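PDB 4F3E: CasA from Thermus thermophilus, which is the largest subunit of the RNA-guided Cascade complex, contributes to target DNA binding and probably takes part in CRISPR defence against invading genetic elements. Local coordinates for residues A[46-51]-A[157-162]; A[120-125]-A[143-148]; A[188-193]-A[337-342]; A[305-310]-A[369-374]. All blocks are in the same frame, centred on the assembly; numbering follows the deposited sequence.

Interaction 1 (A[46-51]-A[157-162]); sequences PLEEAV and LLVHQA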
# COMPACT_ATOMS: atom_id res chain seq x y z
N PRO A 46 -8.74 0.77 -0.91
CA PRO A 46 -7.36 1.21 -0.67
C PRO A 46 -6.57 1.31 -1.98
O PRO A 46 -5.69 2.17 -2.09
CB PRO A 46 -6.78 0.08 0.18
CG PRO A 46 -7.97 -0.59 0.79
CD PRO A 46 -9.05 -0.48 -0.21
N LEU A 47 -6.85 0.44 -2.94
CA LEU A 47 -6.15 0.55 -4.22
C LEU A 47 -6.56 1.85 -4.93
O LEU A 47 -5.69 2.57 -5.44
CB LEU A 47 -6.39 -0.68 -5.11
CG LEU A 47 -6.14 -2.02 -4.42
CD1 LEU A 47 -6.23 -3.17 -5.42
CD2 LEU A 47 -4.80 -2.04 -3.70
N GLU A 48 -7.86 2.17 -4.93
CA GLU A 48 -8.29 3.42 -5.56
C GLU A 48 -7.59 4.60 -4.88
O GLU A 48 -7.03 5.47 -5.55
CB GLU A 48 -9.81 3.63 -5.50
CG GLU A 48 -10.62 2.75 -6.41
CD GLU A 48 -12.07 3.23 -6.54
OE1 GLU A 48 -12.47 4.13 -5.76
OE2 GLU A 48 -12.82 2.71 -7.41
N GLU A 49 -7.58 4.59 -3.55
CA GLU A 49 -6.98 5.69 -2.80
C GLU A 49 -5.52 5.90 -3.20
O GLU A 49 -5.06 7.03 -3.37
CB GLU A 49 -7.10 5.45 -1.29
CG GLU A 49 -6.41 6.50 -0.42
CD GLU A 49 -6.66 6.29 1.09
OE1 GLU A 49 -7.25 5.25 1.48
OE2 GLU A 49 -6.27 7.16 1.89
N ALA A 50 -4.79 4.79 -3.35
CA ALA A 50 -3.38 4.83 -3.69
C ALA A 50 -3.15 5.43 -5.08
O ALA A 50 -2.32 6.32 -5.25
CB ALA A 50 -2.78 3.44 -3.62
N VAL A 51 -3.89 4.95 -6.06
CA VAL A 51 -3.65 5.37 -7.43
C VAL A 51 -4.09 6.80 -7.63
O VAL A 51 -3.44 7.54 -8.37
CB VAL A 51 -4.33 4.45 -8.51
CG1 VAL A 51 -3.34 3.57 -9.08
CG2 VAL A 51 -5.31 3.56 -7.91
N LEU A 157 -9.81 1.35 -14.24
CA LEU A 157 -8.65 1.39 -15.13
C LEU A 157 -7.35 1.77 -14.40
O LEU A 157 -6.33 1.10 -14.53
CB LEU A 157 -8.91 2.41 -16.25
CG LEU A 157 -7.77 2.76 -17.19
CD1 LEU A 157 -7.25 1.49 -17.88
CD2 LEU A 157 -8.25 3.79 -18.21
N LEU A 158 -7.40 2.85 -13.63
CA LEU A 158 -6.21 3.35 -12.95
C LEU A 158 -5.66 2.29 -11.98
O LEU A 158 -4.46 2.07 -11.87
CB LEU A 158 -6.56 4.63 -12.20
CG LEU A 158 -5.44 5.64 -12.00
CD1 LEU A 158 -4.90 6.07 -13.33
CD2 LEU A 158 -5.96 6.83 -11.21
N VAL A 159 -6.57 1.60 -11.29
CA VAL A 159 -6.21 0.56 -10.35
C VAL A 159 -5.57 -0.65 -11.03
O VAL A 159 -4.53 -1.15 -10.60
CB VAL A 159 -7.44 0.13 -9.51
CG1 VAL A 159 -7.22 -1.24 -8.85
CG2 VAL A 159 -7.77 1.21 -8.46
N HIS A 160 -6.19 -1.11 -12.10
CA HIS A 160 -5.71 -2.30 -12.78
C HIS A 160 -4.33 -2.03 -13.34
O HIS A 160 -3.45 -2.87 -13.28
CB HIS A 160 -6.69 -2.68 -13.90
CG HIS A 160 -6.31 -3.92 -14.64
ND1 HIS A 160 -6.38 -5.17 -14.07
CD2 HIS A 160 -5.89 -4.11 -15.91
CE1 HIS A 160 -6.00 -6.08 -14.95
NE2 HIS A 160 -5.69 -5.46 -16.08
N GLN A 161 -4.13 -0.81 -13.84
CA GLN A 161 -2.89 -0.40 -14.48
C GLN A 161 -1.75 -0.36 -13.46
O GLN A 161 -0.58 -0.46 -13.80
CB GLN A 161 -3.08 0.98 -15.14
CG GLN A 161 -2.49 1.17 -16.51
CD GLN A 161 -2.96 0.16 -17.51
OE1 GLN A 161 -2.85 -1.03 -17.27
NE2 GLN A 161 -3.46 0.62 -18.66
N ALA A 162 -2.10 -0.22 -12.19
CA ALA A 162 -1.07 -0.15 -11.16
C ALA A 162 -0.90 -1.45 -10.39
O ALA A 162 0.21 -1.79 -10.03
CB ALA A 162 -1.32 1.01 -10.19

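Interaction 2 (A[120-125]-A[143-148]); sequences PWSKLL and ENLPKA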
# COMPACT_ATOMS: atom_id res chain seq x y z
N PRO A 120 -15.54 -8.14 -20.13
CA PRO A 120 -16.27 -7.38 -19.13
C PRO A 120 -15.31 -6.45 -18.40
O PRO A 120 -14.18 -6.81 -18.12
CB PRO A 120 -16.79 -8.46 -18.18
CG PRO A 120 -15.89 -9.63 -18.41
CD PRO A 120 -15.59 -9.59 -19.85
N TRP A 121 -15.76 -5.23 -18.11
CA TRP A 121 -14.92 -4.28 -17.41
C TRP A 121 -14.50 -4.80 -16.03
O TRP A 121 -13.54 -4.32 -15.45
CB TRP A 121 -15.64 -2.95 -17.28
CG TRP A 121 -16.74 -2.93 -16.24
CD1 TRP A 121 -18.04 -3.33 -16.40
CD2 TRP A 121 -16.64 -2.47 -14.89
NE1 TRP A 121 -18.74 -3.14 -15.25
CE2 TRP A 121 -17.91 -2.61 -14.31
CE3 TRP A 121 -15.60 -1.93 -14.13
CZ2 TRP A 121 -18.17 -2.24 -12.99
CZ3 TRP A 121 -15.86 -1.56 -12.82
CH2 TRP A 121 -17.13 -1.72 -12.26
N SER A 122 -15.24 -5.79 -15.52
CA SER A 122 -14.94 -6.38 -14.22
C SER A 122 -13.53 -6.95 -14.13
O SER A 122 -12.95 -6.98 -13.04
CB SER A 122 -15.95 -7.47 -13.91
OG SER A 122 -16.05 -8.39 -14.99
N LYS A 123 -12.98 -7.40 -15.26
CA LYS A 123 -11.60 -7.89 -15.30
C LYS A 123 -10.57 -6.90 -14.72
O LYS A 123 -9.57 -7.32 -14.13
CB LYS A 123 -11.21 -8.30 -16.73
CG LYS A 123 -9.73 -8.58 -16.94
CD LYS A 123 -9.25 -9.85 -16.25
CE LYS A 123 -7.93 -10.32 -16.87
NZ LYS A 123 -7.34 -11.53 -16.22
N LEU A 124 -10.83 -5.60 -14.86
CA LEU A 124 -10.00 -4.54 -14.25
C LEU A 124 -9.90 -4.61 -12.71
O LEU A 124 -8.91 -4.21 -12.11
CB LEU A 124 -10.55 -3.17 -14.62
CG LEU A 124 -10.70 -2.88 -16.11
CD1 LEU A 124 -11.46 -1.59 -16.32
CD2 LEU A 124 -9.32 -2.82 -16.74
N LEU A 125 -10.95 -5.11 -12.08
CA LEU A 125 -11.01 -5.11 -10.63
C LEU A 125 -10.23 -6.30 -10.09
O LEU A 125 -10.17 -7.34 -10.73
CB LEU A 125 -12.46 -5.20 -10.15
CG LEU A 125 -13.38 -4.11 -10.68
CD1 LEU A 125 -14.82 -4.31 -10.20
CD2 LEU A 125 -12.84 -2.76 -10.25
N GLU A 143 -25.65 -10.20 -18.29
CA GLU A 143 -26.25 -10.97 -17.20
C GLU A 143 -26.08 -10.23 -15.87
O GLU A 143 -26.74 -9.22 -15.63
CB GLU A 143 -25.63 -12.37 -17.12
CG GLU A 143 -24.10 -12.40 -17.13
CD GLU A 143 -23.52 -12.42 -18.53
OE1 GLU A 143 -22.63 -11.58 -18.82
OE2 GLU A 143 -23.94 -13.27 -19.33
N ASN A 144 -25.21 -10.75 -15.01
CA ASN A 144 -24.87 -10.10 -13.76
C ASN A 144 -23.67 -9.18 -13.93
O ASN A 144 -22.83 -9.07 -13.04
CB ASN A 144 -24.56 -11.14 -12.69
CG ASN A 144 -25.64 -12.20 -12.58
OD1 ASN A 144 -26.50 -12.32 -13.46
ND2 ASN A 144 -25.61 -12.97 -11.50
N LEU A 145 -23.59 -8.55 -15.09
CA LEU A 145 -22.58 -7.53 -15.35
C LEU A 145 -23.24 -6.17 -15.41
O LEU A 145 -23.96 -5.87 -16.36
CB LEU A 145 -21.84 -7.77 -16.66
CG LEU A 145 -20.96 -6.58 -17.06
CD1 LEU A 145 -19.66 -6.56 -16.26
CD2 LEU A 145 -20.67 -6.59 -18.52
N PRO A 146 -23.00 -5.34 -14.40
CA PRO A 146 -23.63 -4.03 -14.35
C PRO A 146 -22.87 -3.05 -15.23
O PRO A 146 -21.69 -3.24 -15.47
CB PRO A 146 -23.50 -3.64 -12.88
CG PRO A 146 -22.26 -4.32 -12.42
CD PRO A 146 -22.11 -5.57 -13.25
N LYS A 147 -23.55 -2.02 -15.69
CA LYS A 147 -22.90 -0.92 -16.38
C LYS A 147 -22.19 -0.00 -15.38
O LYS A 147 -22.81 0.52 -14.46
CB LYS A 147 -23.93 -0.14 -17.18
CG LYS A 147 -23.35 1.04 -17.94
CD LYS A 147 -24.35 1.60 -18.94
CE LYS A 147 -25.56 2.18 -18.25
NZ LYS A 147 -26.67 2.44 -19.19
N ALA A 148 -20.89 0.18 -15.56
CA ALA A 148 -20.14 1.14 -14.76
C ALA A 148 -20.34 2.56 -15.28
O ALA A 148 -20.61 2.75 -16.45
CB ALA A 148 -18.65 0.78 -14.73

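Interaction 3 (A[188-193]-A[337-342]); sequences FLPTGQ and ITLRVL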
# COMPACT_ATOMS: atom_id res chain seq x y z
N PHE A 188 3.51 3.17 1.27
CA PHE A 188 3.55 4.12 2.37
C PHE A 188 3.01 5.48 1.92
O PHE A 188 3.60 6.13 1.05
CB PHE A 188 4.98 4.26 2.92
CG PHE A 188 5.44 3.06 3.67
CD1 PHE A 188 5.85 1.92 3.00
CD2 PHE A 188 5.45 3.06 5.06
CE1 PHE A 188 6.26 0.78 3.70
CE2 PHE A 188 5.86 1.92 5.78
CZ PHE A 188 6.27 0.78 5.10
N LEU A 189 1.88 5.89 2.49
CA LEU A 189 1.31 7.19 2.16
C LEU A 189 1.08 8.08 3.40
O LEU A 189 0.02 8.04 4.02
CB LEU A 189 -0.01 7.02 1.41
CG LEU A 189 -0.65 8.32 0.89
CD1 LEU A 189 -0.28 8.54 -0.57
CD2 LEU A 189 -2.18 8.34 1.07
N PRO A 190 2.08 8.90 3.76
CA PRO A 190 1.87 9.84 4.86
C PRO A 190 0.69 10.75 4.54
O PRO A 190 0.46 11.10 3.38
CB PRO A 190 3.16 10.65 4.88
CG PRO A 190 4.17 9.80 4.16
CD PRO A 190 3.41 9.02 3.15
N THR A 191 -0.04 11.15 5.57
CA THR A 191 -1.22 11.98 5.38
C THR A 191 -1.30 13.09 6.42
O THR A 191 -0.84 12.93 7.56
CB THR A 191 -2.52 11.14 5.45
OG1 THR A 191 -2.66 10.61 6.77
CG2 THR A 191 -2.47 10.01 4.44
N GLY A 192 -1.87 14.23 6.02
CA GLY A 192 -2.06 15.34 6.95
C GLY A 192 -3.53 15.66 7.18
O GLY A 192 -4.40 14.80 6.97
N GLN A 193 -3.81 16.90 7.58
CA GLN A 193 -5.18 17.33 7.90
C GLN A 193 -6.08 17.58 6.66
O GLN A 193 -7.30 17.53 6.76
CB GLN A 193 -5.15 18.59 8.78
CG GLN A 193 -4.23 18.51 10.00
CD GLN A 193 -4.86 17.81 11.20
OE1 GLN A 193 -5.95 17.23 11.10
NE2 GLN A 193 -4.17 17.85 12.33
N ILE A 337 1.23 14.12 12.00
CA ILE A 337 0.95 13.49 10.73
C ILE A 337 0.54 12.04 10.97
O ILE A 337 0.93 11.44 11.97
CB ILE A 337 2.23 13.51 9.88
CG1 ILE A 337 2.50 14.94 9.40
CG2 ILE A 337 2.15 12.55 8.72
CD1 ILE A 337 3.94 15.18 9.07
N THR A 338 -0.25 11.49 10.06
CA THR A 338 -0.61 10.07 10.13
C THR A 338 0.07 9.30 8.99
O THR A 338 0.44 9.88 7.98
CB THR A 338 -2.15 9.87 10.08
OG1 THR A 338 -2.70 10.19 11.36
CG2 THR A 338 -2.53 8.46 9.73
N LEU A 339 0.30 8.01 9.19
CA LEU A 339 0.86 7.17 8.13
C LEU A 339 -0.15 6.10 7.73
O LEU A 339 -0.57 5.29 8.56
CB LEU A 339 2.18 6.52 8.56
CG LEU A 339 2.67 5.49 7.53
CD1 LEU A 339 3.09 6.15 6.21
CD2 LEU A 339 3.80 4.65 8.11
N ARG A 340 -0.55 6.13 6.46
CA ARG A 340 -1.41 5.11 5.89
C ARG A 340 -0.62 4.17 4.95
O ARG A 340 0.21 4.60 4.14
CB ARG A 340 -2.60 5.74 5.15
CG ARG A 340 -3.53 6.44 6.06
CD ARG A 340 -4.40 7.40 5.33
NE ARG A 340 -5.54 6.77 4.68
CZ ARG A 340 -6.80 6.94 5.06
NH1 ARG A 340 -7.07 7.70 6.11
NH2 ARG A 340 -7.78 6.36 4.39
N VAL A 341 -0.86 2.88 5.11
CA VAL A 341 -0.23 1.86 4.30
C VAL A 341 -1.33 1.18 3.50
O VAL A 341 -2.33 0.75 4.07
CB VAL A 341 0.51 0.86 5.17
CG1 VAL A 341 1.15 -0.22 4.31
CG2 VAL A 341 1.54 1.57 6.02
N LEU A 342 -1.14 1.12 2.19
CA LEU A 342 -2.16 0.69 1.25
C LEU A 342 -1.60 -0.42 0.37
O LEU A 342 -0.50 -0.30 -0.17
CB LEU A 342 -2.59 1.88 0.35
CG LEU A 342 -3.04 3.14 1.07
CD1 LEU A 342 -3.29 4.24 0.08
CD2 LEU A 342 -4.27 2.86 1.89

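Interaction 4 (A[305-310]-A[369-374]); sequences AMLPRQ and KAEENL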
# COMPACT_ATOMS: atom_id res chain seq x y z
N ALA A 305 12.93 -3.61 10.44
CA ALA A 305 13.72 -4.22 9.36
C ALA A 305 13.87 -3.30 8.15
O ALA A 305 14.77 -3.46 7.33
CB ALA A 305 13.13 -5.55 8.94
N MET A 306 12.99 -2.32 8.04
CA MET A 306 13.02 -1.39 6.93
C MET A 306 14.00 -0.25 7.18
O MET A 306 14.38 0.44 6.25
CB MET A 306 11.63 -0.83 6.68
CG MET A 306 11.16 0.14 7.74
SD MET A 306 9.53 0.79 7.40
CE MET A 306 9.25 1.80 8.86
N LEU A 307 14.41 -0.06 8.43
CA LEU A 307 15.42 0.93 8.77
C LEU A 307 16.80 0.56 8.19
O LEU A 307 17.17 -0.61 8.14
CB LEU A 307 15.53 1.14 10.30
CG LEU A 307 14.27 1.52 11.09
CD1 LEU A 307 14.60 1.69 12.57
CD2 LEU A 307 13.58 2.75 10.53
N PRO A 308 17.55 1.57 7.75
CA PRO A 308 18.90 1.48 7.21
C PRO A 308 19.88 0.67 8.07
O PRO A 308 20.74 -0.03 7.53
CB PRO A 308 19.35 2.95 7.15
CG PRO A 308 18.06 3.72 6.99
CD PRO A 308 17.04 2.96 7.77
N ARG A 309 19.74 0.76 9.40
CA ARG A 309 20.65 0.04 10.29
C ARG A 309 20.24 -1.41 10.48
O ARG A 309 20.63 -2.06 11.46
CB ARG A 309 20.73 0.76 11.64
CG ARG A 309 19.41 1.28 12.15
CD ARG A 309 18.90 0.44 13.30
NE ARG A 309 18.21 1.28 14.28
CZ ARG A 309 18.81 1.85 15.31
NH1 ARG A 309 20.11 1.68 15.50
NH2 ARG A 309 18.12 2.59 16.16
N GLN A 310 19.46 -1.94 9.54
CA GLN A 310 18.93 -3.28 9.71
C GLN A 310 19.16 -4.34 8.60
O GLN A 310 18.93 -5.51 8.87
CB GLN A 310 17.45 -3.21 10.07
CG GLN A 310 17.01 -4.25 11.07
CD GLN A 310 17.22 -3.81 12.51
OE1 GLN A 310 16.50 -2.94 13.01
NE2 GLN A 310 18.19 -4.39 13.18
N LYS A 369 17.87 7.35 18.75
CA LYS A 369 17.21 6.89 19.98
C LYS A 369 15.86 6.24 19.70
O LYS A 369 15.58 5.14 20.19
CB LYS A 369 17.08 8.00 21.03
CG LYS A 369 16.20 9.17 20.63
CD LYS A 369 16.27 10.28 21.69
CE LYS A 369 17.69 10.84 21.83
NZ LYS A 369 17.83 11.86 22.92
N ALA A 370 15.03 6.91 18.90
CA ALA A 370 13.72 6.38 18.57
C ALA A 370 13.85 5.03 17.86
O ALA A 370 13.17 4.07 18.20
CB ALA A 370 12.94 7.37 17.72
N GLU A 371 14.76 4.97 16.89
CA GLU A 371 15.00 3.75 16.14
C GLU A 371 15.45 2.62 17.06
O GLU A 371 15.09 1.45 16.86
CB GLU A 371 16.05 3.98 15.05
CG GLU A 371 15.57 4.76 13.82
CD GLU A 371 16.63 4.83 12.73
OE1 GLU A 371 17.39 3.85 12.56
OE2 GLU A 371 16.72 5.87 12.05
N GLU A 372 16.23 2.98 18.06
CA GLU A 372 16.75 2.00 19.02
C GLU A 372 15.66 1.52 19.95
O GLU A 372 15.63 0.35 20.32
CB GLU A 372 17.90 2.60 19.82
CG GLU A 372 18.36 1.71 20.94
CD GLU A 372 18.52 2.47 22.25
OE1 GLU A 372 17.48 2.88 22.83
OE2 GLU A 372 19.67 2.68 22.70
N ASN A 373 14.76 2.41 20.34
CA ASN A 373 13.60 2.01 21.12
C ASN A 373 12.75 1.06 20.30
O ASN A 373 12.20 0.09 20.81
CB ASN A 373 12.78 3.22 21.55
CG ASN A 373 13.06 3.63 22.97
OD1 ASN A 373 12.21 4.22 23.63
ND2 ASN A 373 14.24 3.28 23.45
N LEU A 374 12.67 1.34 19.00
CA LEU A 374 11.86 0.53 18.10
C LEU A 374 12.43 -0.88 17.94
O LEU A 374 11.70 -1.85 18.04
CB LEU A 374 11.72 1.21 16.75
CG LEU A 374 10.83 0.47 15.75
CD1 LEU A 374 9.43 0.25 16.31
CD2 LEU A 374 10.76 1.21 14.43

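Interaction 1 (A[46-51]-A[157-162])
Val159 sets its two methyls against two successive residues of helix 46-64. Its CG1 lies anti to the backbone N (chi1 162°) and meets Leu47, with CG1 3.9 Å from Leu47 CB; these two side chains cross at about a right angle. The same rotation puts the other methyl over the helix backbone, where Val159 CG2 is 3.7 Å from Glu48 N and 3.8 Å from Glu48 CG. Glu48 thus gives only the aliphatic root of its extended chain to this contact, and its OE1 turns instead to the hydroxyl of Thr43. One turn further on, Val51 is directed at helix 150-163, and its CB packs 3.9 Å from Leu158 CG. Leu158 CG, roughly anti to the backbone N (chi1 -152°), brings its branch point against Val51 in this way. Ala162 CB faces the CG1 side of Val51. How closely the Val51 methyls approach Val159 and Ala162 is doubtful, since CG2 is modelled too near Leu47 O and the rotamer is not a standard one. No hydrogen bond joins the segments; the contact is essentially apolar and mostly buried. With axes 9.0 Å apart at closest and an 87° crossing, the arrangement is that of nearly orthogonal helix packing, here joining two helices in the interior of the Cse1 fold.

Interaction 2 (A[120-125]-A[143-148])
Trp121 and Leu145 come together through contrasting first torsions. In Trp121, CG stands between the backbone N and the carbonyl carbon (chi1 75°), which swings the indole across to the 143-148 segment; in Leu145, CG is anti to the backbone N (chi1 170°), sending CD1 toward the pyrrole part of that indole. The methyl arrives obliquely, 3.6 Å from Trp121 CD1, and also touches the ring of Pro120, where Leu145 CD1 is 3.9 Å from Pro120 CB. The polar component is one hydrogen bond: Trp121 NE1 donates to Pro146 O over 3.0 Å with an N-H...O angle of 156°. The acceptor lies close to the indole plane, and the donor approaches nearly end-on to the carbonyl, so this bond helps to fix the rotation of the ring. A second restraint comes from Ala148, whose CB rests over one face of the indole, 3.6 Å from the centroid of the six-membered ring and near its normal, a CH-pi contact. Edge and face are therefore engaged by one short length of extended chain. Residues 121-124 form a 3-10 turn directly after strand 119-120, whereas the second segment resumes the chain after disordered residues 129-142. Both are tied to strand 257-269, through backbone bonds of Trp121 with Arg258 and of Ala148 with Val257, while Trp121 also packs on Ala156 of helix 150-163, so that the contact lies at the surface between that strand and that helix.

Interaction 3 (A[188-193]-A[337-342])
Thr191 and Thr338 are closely bonded although partly exposed. Their backbones exchange two bonds, Thr191 N to Thr338 O at 2.8 Å and Thr338 N to Thr191 O at 2.9 Å. Thr191 OG1, held between its own N and carbonyl carbon (chi1 65°), makes a further but weak bond to Thr338 O. The next hydrogen-bonded pair is less even: Leu189 N reaches Arg340 O at 2.7 Å, while the return bond from Arg340 N to Leu189 O stretches to 3.2 Å with the donor well above the carbonyl plane. On the face carrying Phe188, Pro190, Leu339 and Val341 the packing is apolar and buried. Leu339 CD2 sits 3.8 Å from Phe188 CD2 at the ring edge, and Val341 CG2 lies over a ring face. The opposite face is, by contrast, partly open to solvent around Thr191, Thr338 and Arg340. There Thr191 CG2 meets Arg340 CD at 3.4 Å, the two side chains crossing at about a right angle, and the bent arginine chain carries its NE on to Glu49 in a salt bridge. Farther along this face the side chains are buried again, but Leu189 CD2 and Leu342 CD1 touch only loosely at 4.4 Å. The ladder is that of an antiparallel sheet, in which 337-347 is the central of three strands, between outermost strands 187-191 and 350-361.

Interaction 4 (A[305-310]-A[369-374])
Leu307 makes the apolar part of this contact and Arg309 the charged part, both chiefly against Glu371. At the start of the segment, Met306 packs on Leu291. Leu307 follows, pointing at helix 368-400. With CG anti to its carbonyl carbon (chi1 -55°) and an extended end, it lays CD1 3.5 Å from Glu371 CG, and the same methyl is 4.3 Å from Leu374 CD2, one turn along the helix. Pro308 then bends the chain, and a weak bond from Gln310 N to Leu307 O closes the reverse turn. Arg309, projecting from this turn, has a chain bent at chi2 and chi3 that runs past the extended Glu371 in the opposite direction. Its NE lies 3.2 Å from Glu371 OE1, a salt bridge, yet the oxygen is over a face of the guanidinium. The two flat groups stand 86° apart, an angle made less sure by NH2, which is modelled too close to Glu371 CB and C. No N-H is aimed at the carboxylate, so the pair probably rests on attraction between charges. Glu371 OE1 is also 3.3 Å from Arg309 CG, so the aliphatic chain borders the carboxylate. A long, weak ion pair links Arg309 to Glu375 as well. On another side of helix 368-400, Asn373 touches Ser449 and Leu450 of helix 449-472. Leu366, just before helix 368-400, packs on both Leu307 and Glu371; through Leu307, Arg309 and Leu366 the loop leading to helix 316-330 is docked on the start of helix 368-400.

The contacts form a chain in the order 2, 1, 3, 4, each touching the next. Interaction 2 falls between the two segments of interaction 1 in sequence, and His160 CB lies 3.2 Å from Leu124 O where they meet. Interaction 1 connects to the sheet of interaction 3 by a salt bridge, Glu49 OE2 to Arg340 NE at 2.9 Å. Interactions 3 and 4 alternate along the chain and meet where Phe188 CZ is 4.0 Å from Met306 SD. The ends of the series, interactions 2 and 4, have centres about 45 Å apart on opposite sides of the chain's centre. No ligand or active site is defined in these contacts.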